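Local coordinates for protein putative isomerase (Sinorhizobium meliloti, PDB 2PPG) that is a putative isomerase of the enolase superfamily, with a mandelate racemase/muconate lactonizing enzyme-type N-terminal domain and a C-terminal domain of the TIM-barrel class, at residues I10-L15 against I83-L88; D154-Y159 against A338-H343; E226-I231 against A255-S260; D99-H104 against A131-A136. All blocks are in the same frame, centred on the assembly; numbering follows the deposited sequence.

In the fold
Along the chain, contact 1 comes first, then contact 4, then contact 2, whose loop encloses contact 3. Contacts 1 and 4 belong to the N-terminal part, with centres about 16 Å apart; helices 77-92 and 100-109, one from each, are successive in the chain. Contact 2 joins the first and last strands of the barrel, 155-161 and 343-345. Contact 3 pairs two helices on the outside of the same barrel, its centre about 26 Å from that of contact 2. Contacts 1 and 3 are about 42 Å apart between centres, on opposite sides of the chain's centre. Contacts 1 and 4 thus bind elements of the N-terminal domain together, while contacts 2 and 3 close the barrel and pack its outer helices.

Contact 1 of 4, residues I10-L15 against I83-L88; sequences IESFTL and IIDDLL
Ser12 OG donates a hydrogen bond of 3.2 Å to Asp85 OD1, linking strand 10-15 to helix 83-88. The hydroxyl comes from above the carboxylate plane, 39° out of it. It lies beside the backbone N of Ser12 (chi1 -54°), and this turns it to the helix. The other carboxylate oxygen, Asp85 OD2, is hydrogen-bonded to His391 ND1. A water gives a second link: it accepts from Ser12 N at 2.7 Å and donates weakly to Asp85 OD2. The carboxylate is therefore held at both oxygens, which limits its rotation.

Beside this polar link sits Ile84. Its CG2 comes to 3.3 Å from Ser12 OG and to 4.2 Å from CG2 of Ile10. The two isoleucine side chains cross at about a right angle and meet by these methyl branches. The helix has a wider pi-type turn here, where Ile83 O accepts from both Leu87 N and Leu88 N.

The segment axes approach to 8.6 Å and run nearly antiparallel, at 157°. The helix thus packs on one face of the antiparallel sheet of the N-terminal part. Ile10 and Ile84 also touch strand 52-61, and Ile84 reaches Ala124 of helix 119-140.

Contact 2 of 4, residues D154-Y159 against A338-H343; sequences DRIAAY and ANVDCH
Ala158 and His343 form a parallel beta bridge, with their CA atoms 4.9 Å apart. His343 supplies both backbone bonds: its N donates to Ala157 O at 3.0 Å, a weak bond with a bent angle of 121°, and its O accepts from Tyr159 N at 3.1 Å. Ala158 CA also brings its hydrogen to His343 O.

Cys342 SG sits at the edge of the Tyr159 ring, in its plane, 3.7 Å from CD2. This is a sulfur-aromatic contact made at the rim of the ring. The tyrosine CG is set between its backbone N and carbonyl carbon (chi1 70°), which brings the CD2 side of the ring to the sulfur. The hydroxyl of Tyr159 is hydrogen-bonded to Lys187 NZ. Further back along the strand, Ile156 uses its CG2 branch. That methyl lies 3.8 Å from His343 CB and 4.3 Å from Val340 CG1. The imidazole of His343 leads away from it, and NE2 is hydrogen-bonded to Ser330 OG.

The bridge joins the first barrel strand, 155-161, to the last, 343-345, and so closes the barrel. Helix 325-336 covers Ile156, Val340 and His343, while strand 367-369 pairs antiparallel with strand 155-161.

Contact 3 of 4, residues E226-I231 against A255-S260; sequences EAVALI and ARVAAS
Val257 is the tight part of this contact, meeting three side chains of helix 226-231 with its two methyls. CG1 lies 3.7 Å from Ile231 CD1, the shortest approach between the segments. CG2 faces Ala227 CB at 4.1 Å and Val228 CG2 at 4.2 Å. The valine torsion (chi1 178°) points CG1 to Ile231 and CG2 to Ala227 and Val228. Ile231 reaches across with the end of its longer branch, and the two side chains cross at a slant. All four of these residues are buried.

The looser side is at Ser260. It is partly exposed, and the touch there is made by its CB, 3.9 Å from Val228 CG2. A neighbouring subunit packs near this side, where its Ser262 meets Val228.

The helices run roughly side by side, with an angle of 29° between their N-to-C directions. They are successive outer helices of the barrel, and strand 241-243 lies between them in sequence. Val257 also touches Ile265 on strand 264-267.

No hydrogen bond crosses between the segments. Here the contact is apolar, made by methyl groups and the CB of the serine. Just beyond, Lys232 NZ, on the helix that carries Ile231, is hydrogen-bonded to Ser260 O. The two helices are thus joined by apolar packing with a polar link at its border.

Contact 4 of 4, residues D99-H104 against A131-A136; sequences DAAAIH and ALWDLA
Trp133 and Ala100 join two antiparallel helices of the N-terminal domain, the part that accompanies the barrel in the enolase superfamily. The axes of segments 100-104 and 131-136 run at 161° to each other, 10.1 Å apart at closest approach.

The tryptophan side chain can be followed outward. Its CB leaves the helix without meeting the other segment. CG is beside the backbone N (chi1 -81°), and from there the indole swings toward helix 100-104. CG itself is 4.1 Å from Ala100 CB. Next round the five-membered ring, CD1 is at 3.8 Å from the same methyl and NE1 at 3.5 Å. CD2, CE2 and CZ2 also lie near it. The methyl stands over one face of the ring, 16° off the normal, in a CH-pi contact. CZ2 comes to 4.4 Å from Ala101 CB as well, a more distant touch.

NE1 has its polar partner elsewhere: it is hydrogen-bonded to Thr299 OG1 on helix 293-310, which lies in the barrel part of the chain. The indole therefore meets helix 100-104 with its face while its N-H ties the two domains together. That bond, with the methyl on the face, restricts the rotation of the ring.

Beside the indole, Leu132 makes the other main touch. Its CB meets Ala100 CB at 3.9 Å. The small alanine thus lies against both residues. About one turn after Ala100, Ile103 crosses Leu132 at a slant, and its CG2 comes to 3.8 Å from Leu132 CD2.

Contact 1 of 4, residues I10-L15 against I83-L88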
loop_
_atom_site.group_PDB
_atom_site.type_symbol
_atom_site.label_atom_id
_atom_site.label_comp_id
_atom_site.label_asym_id
_atom_site.label_seq_id
_atom_site.Cartn_x
_atom_site.Cartn_y
_atom_site.Cartn_z
ATOM N N ILE A 10 29.839 -22.326 35.666
ATOM C CA ILE A 10 29.438 -20.996 35.237
ATOM C C ILE A 10 29.331 -20.074 36.436
ATOM O O ILE A 10 28.521 -20.307 37.309
ATOM C CB ILE A 10 28.093 -21.045 34.484
ATOM C CG1 ILE A 10 28.265 -21.807 33.158
ATOM C CG2 ILE A 10 27.566 -19.646 34.226
ATOM C CD1 ILE A 10 27.091 -21.706 32.215
ATOM N N GLU A 11 30.157 -19.031 36.477
ATOM C CA GLU A 11 30.102 -18.047 37.558
ATOM C C GLU A 11 29.858 -16.627 37.035
ATOM O O GLU A 11 30.366 -16.265 35.967
ATOM C CB GLU A 11 31.394 -18.085 38.368
ATOM C CG GLU A 11 31.666 -19.413 39.044
ATOM C CD GLU A 11 33.134 -19.591 39.415
ATOM O OE1 GLU A 11 33.991 -19.664 38.508
ATOM O OE2 GLU A 11 33.432 -19.671 40.621
ATOM N N SER A 12 29.100 -15.839 37.808
ATOM C CA SER A 12 28.741 -14.448 37.480
ATOM C C SER A 12 29.312 -13.459 38.492
ATOM O O SER A 12 29.367 -13.752 39.689
ATOM C CB SER A 12 27.222 -14.277 37.482
ATOM O OG SER A 12 26.598 -15.217 36.629
ATOM N N PHE A 13 29.696 -12.274 38.009
ATOM C CA PHE A 13 30.394 -11.280 38.834
ATOM C C PHE A 13 30.029 -9.869 38.445
ATOM O O PHE A 13 29.647 -9.601 37.303
ATOM C CB PHE A 13 31.915 -11.354 38.649
ATOM C CG PHE A 13 32.487 -12.734 38.712
ATOM C CD1 PHE A 13 32.998 -13.233 39.908
ATOM C CD2 PHE A 13 32.566 -13.518 37.574
ATOM C CE1 PHE A 13 33.553 -14.506 39.969
ATOM C CE2 PHE A 13 33.111 -14.782 37.633
ATOM C CZ PHE A 13 33.610 -15.274 38.835
ATOM N N THR A 14 30.205 -8.949 39.386
ATOM C CA THR A 14 30.158 -7.545 39.043
ATOM C C THR A 14 31.548 -6.983 39.166
ATOM O O THR A 14 32.337 -7.441 39.977
ATOM C CB THR A 14 29.236 -6.755 39.966
ATOM O OG1 THR A 14 29.457 -7.169 41.319
ATOM C CG2 THR A 14 27.779 -6.979 39.590
ATOM N N LEU A 15 31.849 -6.002 38.334
ATOM C CA LEU A 15 33.048 -5.227 38.484
ATOM C C LEU A 15 32.600 -3.796 38.588
ATOM O O LEU A 15 31.922 -3.295 37.681
ATOM C CB LEU A 15 33.947 -5.405 37.267
ATOM C CG LEU A 15 35.278 -4.651 37.229
ATOM C CD1 LEU A 15 36.088 -4.957 38.462
ATOM C CD2 LEU A 15 36.061 -5.038 35.975
ATOM N N ILE A 83 19.171 -14.371 37.007
ATOM C CA ILE A 83 18.722 -15.068 35.810
ATOM C C ILE A 83 19.767 -16.107 35.383
ATOM O O ILE A 83 19.430 -17.269 35.126
ATOM C CB ILE A 83 18.438 -14.068 34.656
ATOM C CG1 ILE A 83 17.302 -13.098 35.036
ATOM C CG2 ILE A 83 18.122 -14.801 33.365
ATOM C CD1 ILE A 83 17.187 -11.871 34.121
ATOM N N ILE A 84 21.029 -15.686 35.342
ATOM C CA ILE A 84 22.146 -16.569 35.006
ATOM C C ILE A 84 22.366 -17.691 36.023
ATOM O O ILE A 84 22.539 -18.843 35.650
ATOM C CB ILE A 84 23.445 -15.782 34.864
ATOM C CG1 ILE A 84 23.285 -14.690 33.805
ATOM C CG2 ILE A 84 24.600 -16.717 34.521
ATOM C CD1 ILE A 84 24.458 -13.757 33.706
ATOM N N ASP A 85 22.362 -17.371 37.307
ATOM C CA ASP A 85 22.691 -18.384 38.314
ATOM C C ASP A 85 21.536 -19.319 38.674
ATOM O O ASP A 85 21.754 -20.496 38.959
ATOM C CB ASP A 85 23.261 -17.716 39.559
ATOM C CG ASP A 85 24.602 -17.050 39.289
ATOM O OD1 ASP A 85 25.333 -17.525 38.389
ATOM O OD2 ASP A 85 24.923 -16.054 39.965
ATOM N N ASP A 86 20.311 -18.788 38.650
ATOM C CA ASP A 86 19.139 -19.536 39.078
ATOM C C ASP A 86 18.544 -20.372 37.945
ATOM O O ASP A 86 18.070 -21.500 38.163
ATOM C CB ASP A 86 18.077 -18.595 39.661
ATOM C CG ASP A 86 16.870 -19.343 40.201
ATOM O OD1 ASP A 86 17.050 -20.298 40.985
ATOM O OD2 ASP A 86 15.733 -18.989 39.834
ATOM N N LEU A 87 18.574 -19.827 36.733
ATOM C CA LEU A 87 17.962 -20.505 35.601
ATOM C C LEU A 87 18.954 -21.007 34.565
ATOM O O LEU A 87 19.004 -22.207 34.289
ATOM C CB LEU A 87 16.922 -19.605 34.937
ATOM C CG LEU A 87 16.306 -20.160 33.658
ATOM C CD1 LEU A 87 15.430 -21.397 33.948
ATOM C CD2 LEU A 87 15.524 -19.087 32.924
ATOM N N LEU A 88 19.743 -20.101 33.996
ATOM C CA LEU A 88 20.480 -20.410 32.767
ATOM C C LEU A 88 21.628 -21.393 32.920
ATOM O O LEU A 88 21.826 -22.262 32.069
ATOM C CB LEU A 88 20.982 -19.130 32.112
ATOM C CG LEU A 88 19.900 -18.158 31.664
ATOM C CD1 LEU A 88 20.571 -16.965 31.031
ATOM C CD2 LEU A 88 18.952 -18.826 30.687
HETATM O O HOH W 1 28.002 -16.821 40.107
#

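Contact 2 of 4, residues D154-Y159 against A338-H343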
loop_
_atom_site.group_PDB
_atom_site.type_symbol
_atom_site.label_atom_id
_atom_site.label_comp_id
_atom_site.label_asym_id
_atom_site.label_seq_id
_atom_site.Cartn_x
_atom_site.Cartn_y
_atom_site.Cartn_z
ATOM N N ASP A 154 41.527 -6.381 9.731
ATOM C CA ASP A 154 42.178 -6.412 11.057
ATOM C C ASP A 154 42.306 -5.045 11.744
ATOM O O ASP A 154 42.676 -4.959 12.919
ATOM C CB ASP A 154 43.483 -7.220 11.082
ATOM C CG ASP A 154 44.617 -6.544 10.359
ATOM O OD1 ASP A 154 45.733 -7.103 10.424
ATOM O OD2 ASP A 154 44.405 -5.476 9.736
ATOM N N ARG A 155 42.005 -3.990 10.997
ATOM C CA ARG A 155 41.760 -2.688 11.597
ATOM C C ARG A 155 40.298 -2.314 11.349
ATOM O O ARG A 155 39.698 -2.706 10.351
ATOM C CB ARG A 155 42.662 -1.594 11.008
ATOM C CG ARG A 155 44.163 -1.859 10.963
ATOM C CD ARG A 155 44.817 -1.722 12.315
ATOM N NE ARG A 155 45.257 -3.023 12.797
ATOM C CZ ARG A 155 46.530 -3.363 12.957
ATOM N NH1 ARG A 155 46.844 -4.568 13.398
ATOM N NH2 ARG A 155 47.489 -2.487 12.696
ATOM N N ILE A 156 39.734 -1.539 12.257
ATOM C CA ILE A 156 38.401 -1.009 12.071
ATOM C C ILE A 156 38.449 0.466 12.408
ATOM O O ILE A 156 38.968 0.848 13.457
ATOM C CB ILE A 156 37.363 -1.720 12.983
ATOM C CG1 ILE A 156 37.262 -3.202 12.604
ATOM C CG2 ILE A 156 35.995 -1.022 12.883
ATOM C CD1 ILE A 156 36.592 -4.097 13.613
ATOM N N ALA A 157 37.918 1.295 11.519
ATOM C CA ALA A 157 37.854 2.729 11.773
ATOM C C ALA A 157 37.058 2.981 13.057
ATOM O O ALA A 157 36.062 2.304 13.327
ATOM C CB ALA A 157 37.249 3.464 10.581
ATOM N N ALA A 158 37.531 3.924 13.869
ATOM C CA ALA A 158 36.877 4.249 15.132
ATOM C C ALA A 158 36.420 5.690 15.071
ATOM O O ALA A 158 37.013 6.494 14.365
ATOM C CB ALA A 158 37.830 4.052 16.277
ATOM N N TYR A 159 35.367 6.034 15.793
ATOM C CA TYR A 159 35.041 7.452 15.918
ATOM C C TYR A 159 34.953 7.837 17.372
ATOM O O TYR A 159 34.507 7.045 18.202
ATOM C CB TYR A 159 33.769 7.830 15.163
ATOM C CG TYR A 159 32.468 7.303 15.735
ATOM C CD1 TYR A 159 31.814 7.982 16.763
ATOM C CD2 TYR A 159 31.863 6.171 15.214
ATOM C CE1 TYR A 159 30.634 7.542 17.273
ATOM C CE2 TYR A 159 30.664 5.719 15.718
ATOM C CZ TYR A 159 30.054 6.410 16.754
ATOM O OH TYR A 159 28.854 5.983 17.282
ATOM N N ALA A 338 30.569 -7.986 6.582
ATOM C CA ALA A 338 30.815 -7.214 5.370
ATOM C C ALA A 338 30.514 -5.724 5.541
ATOM O O ALA A 338 31.284 -4.871 5.096
ATOM C CB ALA A 338 30.006 -7.780 4.241
ATOM N N ASN A 339 29.410 -5.416 6.212
ATOM C CA ASN A 339 28.868 -4.060 6.223
ATOM C C ASN A 339 29.383 -3.083 7.288
ATOM O O ASN A 339 28.835 -1.978 7.416
ATOM C CB ASN A 339 27.328 -4.108 6.273
ATOM C CG ASN A 339 26.709 -4.376 4.916
ATOM O OD1 ASN A 339 27.286 -5.079 4.086
ATOM N ND2 ASN A 339 25.521 -3.822 4.688
ATOM N N VAL A 340 30.422 -3.469 8.034
ATOM C CA VAL A 340 30.972 -2.601 9.094
ATOM C C VAL A 340 31.855 -1.447 8.607
ATOM O O VAL A 340 32.985 -1.635 8.189
ATOM C CB VAL A 340 31.679 -3.397 10.215
ATOM C CG1 VAL A 340 32.295 -2.445 11.236
ATOM C CG2 VAL A 340 30.675 -4.314 10.905
ATOM N N ASP A 341 31.317 -0.243 8.686
ATOM C CA ASP A 341 31.985 0.939 8.143
ATOM C C ASP A 341 32.955 1.542 9.153
ATOM O O ASP A 341 33.939 2.185 8.787
ATOM C CB ASP A 341 30.925 1.989 7.787
ATOM C CG ASP A 341 31.465 3.084 6.898
ATOM O OD1 ASP A 341 31.512 4.256 7.344
ATOM O OD2 ASP A 341 31.848 2.765 5.752
ATOM N N CYS A 342 32.670 1.289 10.428
ATOM C CA CYS A 342 33.121 2.128 11.513
ATOM C C CYS A 342 32.647 1.528 12.838
ATOM O O CYS A 342 31.785 0.672 12.848
ATOM C CB CYS A 342 32.461 3.483 11.338
ATOM S SG CYS A 342 33.343 4.781 12.086
ATOM N N HIS A 343 33.195 1.998 13.953
ATOM C CA HIS A 343 32.844 1.478 15.270
ATOM C C HIS A 343 33.034 2.589 16.286
ATOM O O HIS A 343 34.078 3.235 16.312
ATOM C CB HIS A 343 33.743 0.288 15.605
ATOM C CG HIS A 343 33.277 -0.539 16.761
ATOM N ND1 HIS A 343 33.291 -0.083 18.066
ATOM C CD2 HIS A 343 32.827 -1.817 16.814
ATOM C CE1 HIS A 343 32.851 -1.038 18.866
ATOM N NE2 HIS A 343 32.560 -2.101 18.132
#

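Contact 3 of 4, residues E226-I231 against A255-S260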
loop_
_atom_site.group_PDB
_atom_site.type_symbol
_atom_site.label_atom_id
_atom_site.label_comp_id
_atom_site.label_asym_id
_atom_site.label_seq_id
_atom_site.Cartn_x
_atom_site.Cartn_y
_atom_site.Cartn_z
ATOM N N GLU A 226 9.876 17.532 15.772
ATOM C CA GLU A 226 10.978 18.054 16.546
ATOM C C GLU A 226 12.296 17.594 15.926
ATOM O O GLU A 226 13.134 18.425 15.563
ATOM C CB GLU A 226 10.856 17.653 18.025
ATOM C CG GLU A 226 9.856 18.507 18.807
ATOM C CD GLU A 226 9.379 17.881 20.127
ATOM O OE1 GLU A 226 8.508 18.498 20.778
ATOM O OE2 GLU A 226 9.849 16.790 20.526
ATOM N N ALA A 227 12.455 16.287 15.740
ATOM C CA ALA A 227 13.715 15.748 15.221
ATOM C C ALA A 227 14.050 16.293 13.836
ATOM O O ALA A 227 15.202 16.631 13.561
ATOM C CB ALA A 227 13.718 14.222 15.234
ATOM N N VAL A 228 13.044 16.411 12.975
ATOM C CA VAL A 228 13.269 16.974 11.645
ATOM C C VAL A 228 13.792 18.415 11.704
ATOM O O VAL A 228 14.775 18.739 11.033
ATOM C CB VAL A 228 12.024 16.876 10.757
ATOM C CG1 VAL A 228 12.182 17.728 9.497
ATOM C CG2 VAL A 228 11.777 15.438 10.386
ATOM N N ALA A 229 13.159 19.263 12.510
ATOM C CA ALA A 229 13.618 20.648 12.653
ATOM C C ALA A 229 15.091 20.727 13.089
ATOM O O ALA A 229 15.884 21.482 12.513
ATOM C CB ALA A 229 12.723 21.426 13.641
ATOM N N LEU A 230 15.436 19.929 14.102
ATOM C CA LEU A 230 16.779 19.893 14.671
ATOM C C LEU A 230 17.823 19.431 13.664
ATOM O O LEU A 230 18.832 20.096 13.471
ATOM C CB LEU A 230 16.793 19.001 15.916
ATOM C CG LEU A 230 16.001 19.585 17.101
ATOM C CD1 LEU A 230 15.676 18.515 18.167
ATOM C CD2 LEU A 230 16.720 20.800 17.719
ATOM N N ILE A 231 17.574 18.297 13.019
ATOM C CA ILE A 231 18.446 17.814 11.962
ATOM C C ILE A 231 18.675 18.877 10.888
ATOM O O ILE A 231 19.819 19.210 10.580
ATOM C CB ILE A 231 17.896 16.536 11.321
ATOM C CG1 ILE A 231 17.878 15.416 12.354
ATOM C CG2 ILE A 231 18.726 16.146 10.102
ATOM C CD1 ILE A 231 17.021 14.232 11.964
ATOM N N ALA A 255 10.276 6.524 10.710
ATOM C CA ALA A 255 10.090 6.380 9.267
ATOM C C ALA A 255 9.929 7.742 8.586
ATOM O O ALA A 255 10.521 7.989 7.537
ATOM C CB ALA A 255 8.905 5.480 8.967
ATOM N N ARG A 256 9.149 8.621 9.210
ATOM C CA ARG A 256 8.870 9.948 8.673
ATOM C C ARG A 256 10.094 10.863 8.711
ATOM O O ARG A 256 10.314 11.627 7.781
ATOM C CB ARG A 256 7.697 10.599 9.416
ATOM C CG ARG A 256 7.717 12.123 9.359
ATOM C CD ARG A 256 7.008 12.688 8.129
ATOM N NE ARG A 256 5.650 13.126 8.462
ATOM C CZ ARG A 256 4.545 12.643 7.906
ATOM N NH1 ARG A 256 3.367 13.105 8.292
ATOM N NH2 ARG A 256 4.611 11.715 6.956
ATOM N N VAL A 257 10.872 10.782 9.790
ATOM C CA VAL A 257 12.148 11.495 9.900
ATOM C C VAL A 257 13.104 11.015 8.805
ATOM O O VAL A 257 13.674 11.831 8.065
ATOM C CB VAL A 257 12.824 11.279 11.284
ATOM C CG1 VAL A 257 14.134 11.984 11.331
ATOM C CG2 VAL A 257 11.956 11.790 12.413
ATOM N N ALA A 258 13.260 9.693 8.680
ATOM C CA ALA A 258 14.117 9.111 7.634
ATOM C C ALA A 258 13.748 9.637 6.245
ATOM O O ALA A 258 14.628 9.992 5.453
ATOM C CB ALA A 258 14.058 7.600 7.662
ATOM N N ALA A 259 12.442 9.705 5.977
ATOM C CA ALA A 259 11.933 10.176 4.691
ATOM C C ALA A 259 12.050 11.689 4.503
ATOM O O ALA A 259 12.099 12.158 3.371
ATOM C CB ALA A 259 10.487 9.728 4.489
ATOM N N SER A 260 12.113 12.447 5.595
ATOM C CA SER A 260 12.043 13.905 5.504
ATOM C C SER A 260 13.392 14.620 5.427
ATOM O O SER A 260 13.436 15.830 5.217
ATOM C CB SER A 260 11.232 14.474 6.666
ATOM O OG SER A 260 9.960 13.860 6.752
#

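Contact 4 of 4, residues D99-H104 against A131-A136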
loop_
_atom_site.group_PDB
_atom_site.type_symbol
_atom_site.label_atom_id
_atom_site.label_comp_id
_atom_site.label_asym_id
_atom_site.label_seq_id
_atom_site.Cartn_x
_atom_site.Cartn_y
_atom_site.Cartn_z
ATOM N N ASP A 99 28.314 -25.391 20.074
ATOM C CA ASP A 99 26.872 -25.232 19.860
ATOM C C ASP A 99 26.341 -23.888 20.376
ATOM O O ASP A 99 25.154 -23.775 20.670
ATOM C CB ASP A 99 26.093 -26.346 20.571
ATOM C CG ASP A 99 26.409 -27.728 20.036
ATOM O OD1 ASP A 99 26.967 -27.843 18.927
ATOM O OD2 ASP A 99 26.096 -28.713 20.738
ATOM N N ALA A 100 27.218 -22.887 20.484
ATOM C CA ALA A 100 26.886 -21.571 21.070
ATOM C C ALA A 100 25.546 -20.992 20.640
ATOM O O ALA A 100 24.715 -20.632 21.492
ATOM C CB ALA A 100 27.998 -20.553 20.788
ATOM N N ALA A 101 25.342 -20.907 19.323
ATOM C CA ALA A 101 24.148 -20.275 18.762
ATOM C C ALA A 101 22.885 -21.110 18.972
ATOM O O ALA A 101 21.793 -20.562 19.186
ATOM C CB ALA A 101 24.352 -19.960 17.276
ATOM N N ALA A 102 23.035 -22.430 18.908
ATOM C CA ALA A 102 21.933 -23.335 19.165
ATOM C C ALA A 102 21.558 -23.244 20.644
ATOM O O ALA A 102 20.375 -23.223 21.009
ATOM C CB ALA A 102 22.315 -24.763 18.774
ATOM N N ILE A 103 22.575 -23.157 21.489
ATOM C CA ILE A 103 22.374 -22.969 22.918
ATOM C C ILE A 103 21.636 -21.648 23.165
ATOM O O ILE A 103 20.686 -21.603 23.943
ATOM C CB ILE A 103 23.723 -23.005 23.679
ATOM C CG1 ILE A 103 24.325 -24.418 23.665
ATOM C CG2 ILE A 103 23.582 -22.502 25.095
ATOM C CD1 ILE A 103 25.875 -24.415 23.764
ATOM N N HIS A 104 22.050 -20.585 22.480
ATOM C CA HIS A 104 21.375 -19.300 22.630
ATOM C C HIS A 104 19.873 -19.426 22.369
ATOM O O HIS A 104 19.062 -18.867 23.102
ATOM C CB HIS A 104 21.963 -18.235 21.702
ATOM C CG HIS A 104 21.227 -16.934 21.777
ATOM N ND1 HIS A 104 21.493 -15.987 22.743
ATOM C CD2 HIS A 104 20.200 -16.446 21.041
ATOM C CE1 HIS A 104 20.666 -14.968 22.593
ATOM N NE2 HIS A 104 19.876 -15.219 21.563
ATOM N N ALA A 131 30.878 -15.776 26.303
ATOM C CA ALA A 131 31.784 -16.735 26.943
ATOM C C ALA A 131 31.826 -18.076 26.204
ATOM O O ALA A 131 32.891 -18.693 26.063
ATOM C CB ALA A 131 31.408 -16.934 28.390
ATOM N N LEU A 132 30.665 -18.514 25.724
ATOM C CA LEU A 132 30.591 -19.700 24.866
ATOM C C LEU A 132 31.432 -19.544 23.599
ATOM O O LEU A 132 32.232 -20.423 23.261
ATOM C CB LEU A 132 29.136 -20.031 24.515
ATOM C CG LEU A 132 28.468 -21.181 25.292
ATOM C CD1 LEU A 132 29.141 -21.529 26.623
ATOM C CD2 LEU A 132 26.970 -20.916 25.480
ATOM N N TRP A 133 31.265 -18.424 22.904
ATOM C CA TRP A 133 32.015 -18.211 21.681
ATOM C C TRP A 133 33.500 -18.132 21.995
ATOM O O TRP A 133 34.336 -18.666 21.251
ATOM C CB TRP A 133 31.535 -16.950 20.977
ATOM C CG TRP A 133 30.293 -17.185 20.179
ATOM C CD1 TRP A 133 29.015 -16.862 20.529
ATOM C CD2 TRP A 133 30.213 -17.820 18.897
ATOM N NE1 TRP A 133 28.146 -17.254 19.544
ATOM C CE2 TRP A 133 28.854 -17.841 18.529
ATOM C CE3 TRP A 133 31.163 -18.363 18.017
ATOM C CZ2 TRP A 133 28.419 -18.380 17.322
ATOM C CZ3 TRP A 133 30.734 -18.898 16.827
ATOM C CH2 TRP A 133 29.375 -18.903 16.484
ATOM N N ASP A 134 33.820 -17.488 23.116
ATOM C CA ASP A 134 35.197 -17.388 23.582
ATOM C C ASP A 134 35.818 -18.774 23.721
ATOM O O ASP A 134 36.922 -19.020 23.231
ATOM C CB ASP A 134 35.244 -16.651 24.920
ATOM C CG ASP A 134 36.642 -16.201 25.290
ATOM O OD1 ASP A 134 37.350 -15.660 24.397
ATOM O OD2 ASP A 134 37.017 -16.391 26.479
ATOM N N LEU A 135 35.096 -19.676 24.382
ATOM C CA LEU A 135 35.529 -21.061 24.507
ATOM C C LEU A 135 35.777 -21.716 23.154
ATOM O O LEU A 135 36.798 -22.368 22.942
ATOM C CB LEU A 135 34.478 -21.871 25.248
ATOM C CG LEU A 135 34.671 -22.224 26.722
ATOM C CD1 LEU A 135 36.101 -22.011 27.139
ATOM C CD2 LEU A 135 33.712 -21.460 27.602
ATOM N N ALA A 136 34.825 -21.557 22.241
ATOM C CA ALA A 136 34.929 -22.191 20.929
ATOM C C ALA A 136 36.215 -21.760 20.203
ATOM O O ALA A 136 36.955 -22.607 19.720
ATOM C CB ALA A 136 33.683 -21.910 20.089
#